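Local coordinates for FixG-related protein (Vibrio parahaemolyticus, PDB 2R39) that is of unknown function, the whole protein probably binding 4Fe-4S clusters in electron transport, and is represented by its C-terminal immunoglobulin-like domain, at residues E48-V53 and K64-V69; Y35-I40 and I95-T100. All coordinates share one frame; numbering follows the deposited sequence.

Interaction 1. Residues E48-V53 and K64-V69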
loop_
_atom_site.group_PDB
_atom_site.type_symbol
_atom_site.label_atom_id
_atom_site.label_comp_id
_atom_site.label_asym_id
_atom_site.label_seq_id
_atom_site.Cartn_x
_atom_site.Cartn_y
_atom_site.Cartn_z
ATOM N N GLU A 48 6.883 0.933 14.855
ATOM C CA GLU A 48 7.121 1.696 13.615
ATOM C C GLU A 48 7.099 0.753 12.437
ATOM O O GLU A 48 7.775 -0.273 12.447
ATOM C CB GLU A 48 8.467 2.477 13.613
ATOM C CG GLU A 48 8.800 3.130 12.214
ATOM C CD GLU A 48 10.157 3.869 12.106
ATOM O OE1 GLU A 48 10.387 4.788 12.903
ATOM O OE2 GLU A 48 10.969 3.539 11.190
ATOM N N TYR A 49 6.330 1.110 11.417
ATOM C CA TYR A 49 6.201 0.281 10.211
ATOM C C TYR A 49 6.646 1.068 8.966
ATOM O O TYR A 49 6.493 2.284 8.918
ATOM C CB TYR A 49 4.756 -0.235 10.045
ATOM C CG TYR A 49 4.157 -0.874 11.298
ATOM C CD1 TYR A 49 4.721 -2.009 11.869
ATOM C CD2 TYR A 49 3.019 -0.347 11.903
ATOM C CE1 TYR A 49 4.164 -2.605 13.019
ATOM C CE2 TYR A 49 2.451 -0.945 13.047
ATOM C CZ TYR A 49 3.034 -2.070 13.600
ATOM O OH TYR A 49 2.493 -2.656 14.743
ATOM N N ASN A 50 7.232 0.378 7.989
ATOM C CA ASN A 50 7.417 0.949 6.658
ATOM C C ASN A 50 6.368 0.293 5.764
ATOM O O ASN A 50 6.050 -0.900 5.932
ATOM C CB ASN A 50 8.784 0.617 6.058
ATOM C CG ASN A 50 9.940 1.512 6.567
ATOM O OD1 ASN A 50 9.765 2.628 7.066
ATOM N ND2 ASN A 50 11.157 1.009 6.374
ATOM N N LEU A 51 5.881 1.058 4.794
ATOM C CA LEU A 51 4.893 0.587 3.835
ATOM C C LEU A 51 5.502 0.736 2.465
ATOM O O LEU A 51 6.110 1.766 2.147
ATOM C CB LEU A 51 3.586 1.369 3.938
ATOM C CG LEU A 51 2.985 1.494 5.349
ATOM C CD1 LEU A 51 1.960 2.590 5.368
ATOM C CD2 LEU A 51 2.367 0.167 5.866
ATOM N N ASP A 52 5.339 -0.307 1.664
ATOM C CA ASP A 52 5.960 -0.409 0.340
ATOM C C ASP A 52 5.031 -1.101 -0.623
ATOM O O ASP A 52 4.021 -1.629 -0.211
ATOM C CB ASP A 52 7.260 -1.216 0.448
ATOM C CG ASP A 52 8.383 -0.390 0.997
ATOM O OD1 ASP A 52 8.881 0.484 0.236
ATOM O OD2 ASP A 52 8.748 -0.601 2.185
ATOM N N VAL A 53 5.378 -1.082 -1.907
ATOM C CA VAL A 53 4.632 -1.823 -2.923
ATOM C C VAL A 53 5.671 -2.527 -3.802
ATOM O O VAL A 53 6.784 -2.001 -4.037
ATOM C CB VAL A 53 3.675 -0.938 -3.800
ATOM C CG1 VAL A 53 4.458 0.180 -4.594
ATOM C CG2 VAL A 53 2.846 -1.812 -4.762
ATOM N N LYS A 64 1.330 7.955 3.104
ATOM C CA LYS A 64 2.160 7.447 4.207
ATOM C C LYS A 64 3.088 6.318 3.802
ATOM O O LYS A 64 2.684 5.361 3.132
ATOM C CB LYS A 64 1.327 6.997 5.411
ATOM C CG LYS A 64 0.825 8.097 6.286
ATOM C CD LYS A 64 1.921 8.839 7.070
ATOM C CE LYS A 64 1.263 9.851 7.979
ATOM N NZ LYS A 64 2.059 11.084 8.270
ATOM N N GLN A 65 4.337 6.446 4.232
ATOM C CA GLN A 65 5.379 5.488 3.939
ATOM C C GLN A 65 5.935 4.848 5.224
ATOM O O GLN A 65 6.261 3.662 5.249
ATOM C CB GLN A 65 6.520 6.199 3.190
ATOM C CG GLN A 65 7.588 5.267 2.736
ATOM C CD GLN A 65 8.586 5.911 1.814
ATOM O OE1 GLN A 65 9.466 6.669 2.244
ATOM N NE2 GLN A 65 8.485 5.575 0.536
ATOM N N THR A 66 6.105 5.660 6.260
ATOM C CA THR A 66 6.650 5.211 7.525
ATOM C C THR A 66 5.725 5.777 8.589
ATOM O O THR A 66 5.427 6.974 8.569
ATOM C CB THR A 66 8.095 5.754 7.726
ATOM O OG1 THR A 66 8.947 5.236 6.696
ATOM C CG2 THR A 66 8.659 5.329 9.066
ATOM N N ILE A 67 5.293 4.939 9.525
ATOM C CA ILE A 67 4.302 5.345 10.534
ATOM C C ILE A 67 4.646 4.847 11.935
ATOM O O ILE A 67 5.293 3.813 12.079
ATOM C CB ILE A 67 2.871 4.836 10.170
ATOM C CG1 ILE A 67 2.908 3.344 9.799
ATOM C CG2 ILE A 67 2.295 5.625 9.013
ATOM C CD1 ILE A 67 1.558 2.713 9.557
ATOM N N GLN A 68 4.229 5.602 12.956
ATOM C CA GLN A 68 4.278 5.156 14.347
ATOM C C GLN A 68 2.860 4.810 14.804
ATOM O O GLN A 68 1.943 5.634 14.683
ATOM C CB GLN A 68 4.838 6.260 15.264
ATOM C CG GLN A 68 6.345 6.286 15.390
ATOM C CD GLN A 68 6.828 7.308 16.396
ATOM O OE1 GLN A 68 6.089 7.717 17.312
ATOM N NE2 GLN A 68 8.081 7.728 16.249
ATOM N N VAL A 69 2.679 3.597 15.323
ATOM C CA VAL A 69 1.348 3.096 15.687
ATOM C C VAL A 69 1.291 2.701 17.167
ATOM O O VAL A 69 2.149 1.964 17.650
ATOM C CB VAL A 69 0.939 1.897 14.792
ATOM C CG1 VAL A 69 -0.534 1.520 15.000
ATOM C CG2 VAL A 69 1.191 2.220 13.330
HETATM O O HOH W 1 6.623 3.376 0.029
#

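Interaction 2. Residues Y35-I40 and I95-T100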
loop_
_atom_site.group_PDB
_atom_site.type_symbol
_atom_site.label_atom_id
_atom_site.label_comp_id
_atom_site.label_asym_id
_atom_site.label_seq_id
_atom_site.Cartn_x
_atom_site.Cartn_y
_atom_site.Cartn_z
ATOM N N TYR A 35 -6.074 3.628 -3.094
ATOM C CA TYR A 35 -6.130 2.538 -2.126
ATOM C C TYR A 35 -6.354 3.085 -0.722
ATOM O O TYR A 35 -6.016 4.239 -0.437
ATOM C CB TYR A 35 -4.802 1.765 -2.108
ATOM C CG TYR A 35 -4.337 1.285 -3.464
ATOM C CD1 TYR A 35 -4.683 0.022 -3.932
ATOM C CD2 TYR A 35 -3.554 2.104 -4.286
ATOM C CE1 TYR A 35 -4.250 -0.425 -5.199
ATOM C CE2 TYR A 35 -3.130 1.673 -5.544
ATOM C CZ TYR A 35 -3.480 0.412 -5.992
ATOM O OH TYR A 35 -3.046 -0.014 -7.227
ATOM N N THR A 36 -6.890 2.243 0.158
ATOM C CA THR A 36 -6.833 2.509 1.595
ATOM C C THR A 36 -6.192 1.329 2.317
ATOM O O THR A 36 -6.657 0.186 2.206
ATOM C CB THR A 36 -8.224 2.813 2.170
ATOM O OG1 THR A 36 -8.798 3.899 1.435
ATOM C CG2 THR A 36 -8.130 3.205 3.646
ATOM N N LEU A 37 -5.101 1.605 3.023
ATOM C CA LEU A 37 -4.472 0.605 3.880
ATOM C C LEU A 37 -5.055 0.693 5.293
ATOM O O LEU A 37 -5.191 1.777 5.831
ATOM C CB LEU A 37 -2.948 0.796 3.929
ATOM C CG LEU A 37 -2.136 0.935 2.635
ATOM C CD1 LEU A 37 -0.619 0.896 2.930
ATOM C CD2 LEU A 37 -2.485 -0.101 1.614
ATOM N N LYS A 38 -5.406 -0.450 5.875
ATOM C CA LYS A 38 -5.784 -0.523 7.289
ATOM C C LYS A 38 -4.683 -1.256 8.043
ATOM O O LYS A 38 -4.344 -2.387 7.709
ATOM C CB LYS A 38 -7.115 -1.262 7.451
ATOM C CG LYS A 38 -7.568 -1.451 8.905
ATOM C CD LYS A 38 -8.905 -2.202 9.003
ATOM C CE LYS A 38 -10.074 -1.343 8.522
ATOM N NZ LYS A 38 -11.423 -2.006 8.657
ATOM N N VAL A 39 -4.116 -0.601 9.048
ATOM C CA VAL A 39 -2.989 -1.156 9.778
ATOM C C VAL A 39 -3.326 -1.246 11.262
ATOM O O VAL A 39 -3.865 -0.311 11.839
ATOM C CB VAL A 39 -1.709 -0.289 9.576
ATOM C CG1 VAL A 39 -0.606 -0.704 10.536
ATOM C CG2 VAL A 39 -1.217 -0.351 8.124
ATOM N N ILE A 40 -3.008 -2.375 11.878
ATOM C CA ILE A 40 -3.191 -2.491 13.322
ATOM C C ILE A 40 -1.926 -2.952 14.048
ATOM O O ILE A 40 -1.218 -3.847 13.581
ATOM C CB ILE A 40 -4.435 -3.347 13.710
ATOM C CG1 ILE A 40 -4.505 -3.505 15.234
ATOM C CG2 ILE A 40 -4.449 -4.694 13.021
ATOM C CD1 ILE A 40 -5.843 -3.842 15.718
ATOM N N ILE A 95 0.301 -6.542 -7.820
ATOM C CA ILE A 95 1.194 -5.857 -6.910
ATOM C C ILE A 95 0.975 -6.435 -5.519
ATOM O O ILE A 95 -0.015 -7.129 -5.288
ATOM C CB ILE A 95 0.960 -4.301 -6.919
ATOM C CG1 ILE A 95 -0.498 -3.968 -6.531
ATOM C CG2 ILE A 95 1.287 -3.700 -8.346
ATOM C CD1 ILE A 95 -0.793 -2.460 -6.206
ATOM N N GLN A 96 1.893 -6.144 -4.604
ATOM C CA GLN A 96 1.709 -6.472 -3.206
ATOM C C GLN A 96 2.082 -5.253 -2.433
ATOM O O GLN A 96 3.137 -4.653 -2.698
ATOM C CB GLN A 96 2.720 -7.514 -2.761
ATOM C CG GLN A 96 2.332 -8.941 -2.925
ATOM C CD GLN A 96 3.428 -9.803 -2.359
ATOM O OE1 GLN A 96 4.571 -9.337 -2.203
ATOM N NE2 GLN A 96 3.097 -11.029 -2.013
ATOM N N PHE A 97 1.242 -4.902 -1.465
ATOM C CA PHE A 97 1.615 -3.952 -0.444
ATOM C C PHE A 97 2.288 -4.695 0.704
ATOM O O PHE A 97 1.895 -5.832 1.069
ATOM C CB PHE A 97 0.393 -3.201 0.035
ATOM C CG PHE A 97 -0.164 -2.250 -0.992
ATOM C CD1 PHE A 97 0.419 -1.008 -1.190
ATOM C CD2 PHE A 97 -1.281 -2.601 -1.747
ATOM C CE1 PHE A 97 -0.095 -0.118 -2.131
ATOM C CE2 PHE A 97 -1.800 -1.718 -2.689
ATOM C CZ PHE A 97 -1.200 -0.478 -2.880
ATOM N N ILE A 98 3.330 -4.080 1.253
ATOM C CA ILE A 98 4.128 -4.766 2.231
ATOM C C ILE A 98 4.258 -3.879 3.441
ATOM O O ILE A 98 4.659 -2.715 3.318
ATOM C CB ILE A 98 5.489 -5.165 1.638
ATOM C CG1 ILE A 98 5.261 -6.120 0.440
ATOM C CG2 ILE A 98 6.408 -5.802 2.724
ATOM C CD1 ILE A 98 6.316 -6.013 -0.623
ATOM N N LEU A 99 3.877 -4.417 4.597
ATOM C CA LEU A 99 4.123 -3.723 5.854
ATOM C C LEU A 99 5.368 -4.364 6.469
ATOM O O LEU A 99 5.432 -5.580 6.635
ATOM C CB LEU A 99 2.907 -3.841 6.800
ATOM C CG LEU A 99 3.127 -3.231 8.194
ATOM C CD1 LEU A 99 1.817 -2.752 8.787
ATOM C CD2 LEU A 99 3.804 -4.215 9.129
ATOM N N THR A 100 6.361 -3.547 6.768
ATOM C CA THR A 100 7.568 -4.020 7.413
ATOM C C THR A 100 7.641 -3.444 8.825
ATOM O O THR A 100 7.643 -2.231 8.996
ATOM C CB THR A 100 8.822 -3.607 6.615
ATOM O OG1 THR A 100 8.733 -4.161 5.295
ATOM C CG2 THR A 100 10.102 -4.130 7.299
#

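Interaction 1. Residues E48-V53 and K64-V69
The backbone oxygen of Q65 takes the N-H of L51 at 2.7 Å and also receives the CA-H of N50 in a weaker contact. Two residue pairs along, Y49 and I67 form an antiparallel hydrogen-bonded pair: Y49 N meets I67 O at 3.0 Å and I67 N returns the bond to Y49 O. Between these bonds lies the non-hydrogen-bonded pair N50 and T66, whose side chains run side by side on the outer face; T66 OG1 donates to N50 OD1 at 2.8 Å, tilted 30° from the carbonyl plane. Short polar side chains suit this more open face, where they tie the strands together a second time, and the extended chain of E48 lays its carboxylate near the methyl T66 CG2. A water joins L51 O to Q65 NE2, carrying the pairing past the last direct bond.

The face bearing Y49, L51, I67 and V69 turns to the interior, where aromatic and branched aliphatic side chains suit it. V69 CG2 abuts the rim of the Y49 ring, 3.4 Å from CE2, and I67 CD1 approaches the same rim while lying 4.2 Å from L51 CD1. With I67 CG1 set between its backbone N and carbonyl carbon (chi1 48°), the branch leans toward Y49 CB. Within this chain strand 66-69 is the outermost strand of its sheet, strand 47-54 pairs on its other side with strand 92-101, and L51 and I67 both pack on L77 of the facing sheet.

Interaction 2. Residues Y35-I40 and I95-T100
F97 drives an edge of its ring into the face of Y35, a T-shaped stack with centroids 4.8 Å apart and planes at 69°. F97 CZ stands over the centre of the tyrosine ring, 3.5 Å above its plane. Both aromatic residues have CG anti to the carbonyl carbon, which swings each ring to the side of its own backbone N. L37 then completes the group: its methyl CD2 lies over one face of F97, 4.2 Å from the ring centroid, as a CH-pi contact. At the far end of Y35, I95 CD1 comes from the opposite direction and reaches 3.5 Å from OH. The hydroxyl itself bonds to the backbone oxygen of R113, so tyrosine can fill the interior with its ring and still satisfy its polar end.

Further along, V39 and L99 meet tip to tip, with V39 CG1 3.6 Å from L99 CD1. L99 holds CG opposite its backbone N (chi1 175°), and CD1 reaches V39. No hydrogen bond crosses between the two strands, whose axes approach to 10.1 Å; their contact therefore rests on shape and on the burial of apolar surface, as expected inside a beta sandwich.

How the interactions relate
The two contacts represent two kinds of packing in this immunoglobulin-like sandwich. Interaction 1 joins neighbouring strands within one sheet, whereas interaction 2 spans the interior between both sheets; their centres lie 9 Å apart. In chain order the segments run 35-40, 48-53, 64-69 and 95-100, so both strands of interaction 1 fall between those of interaction 2. Strands 47-54 and 92-101 are sheet neighbours and connect the contacts directly: the carbonyls of N50 and D52 probably accept bonds from the amides of T100 and I98, while Y49 packs on L99. Edge pairing and core packing thereby meet in a single compact domain.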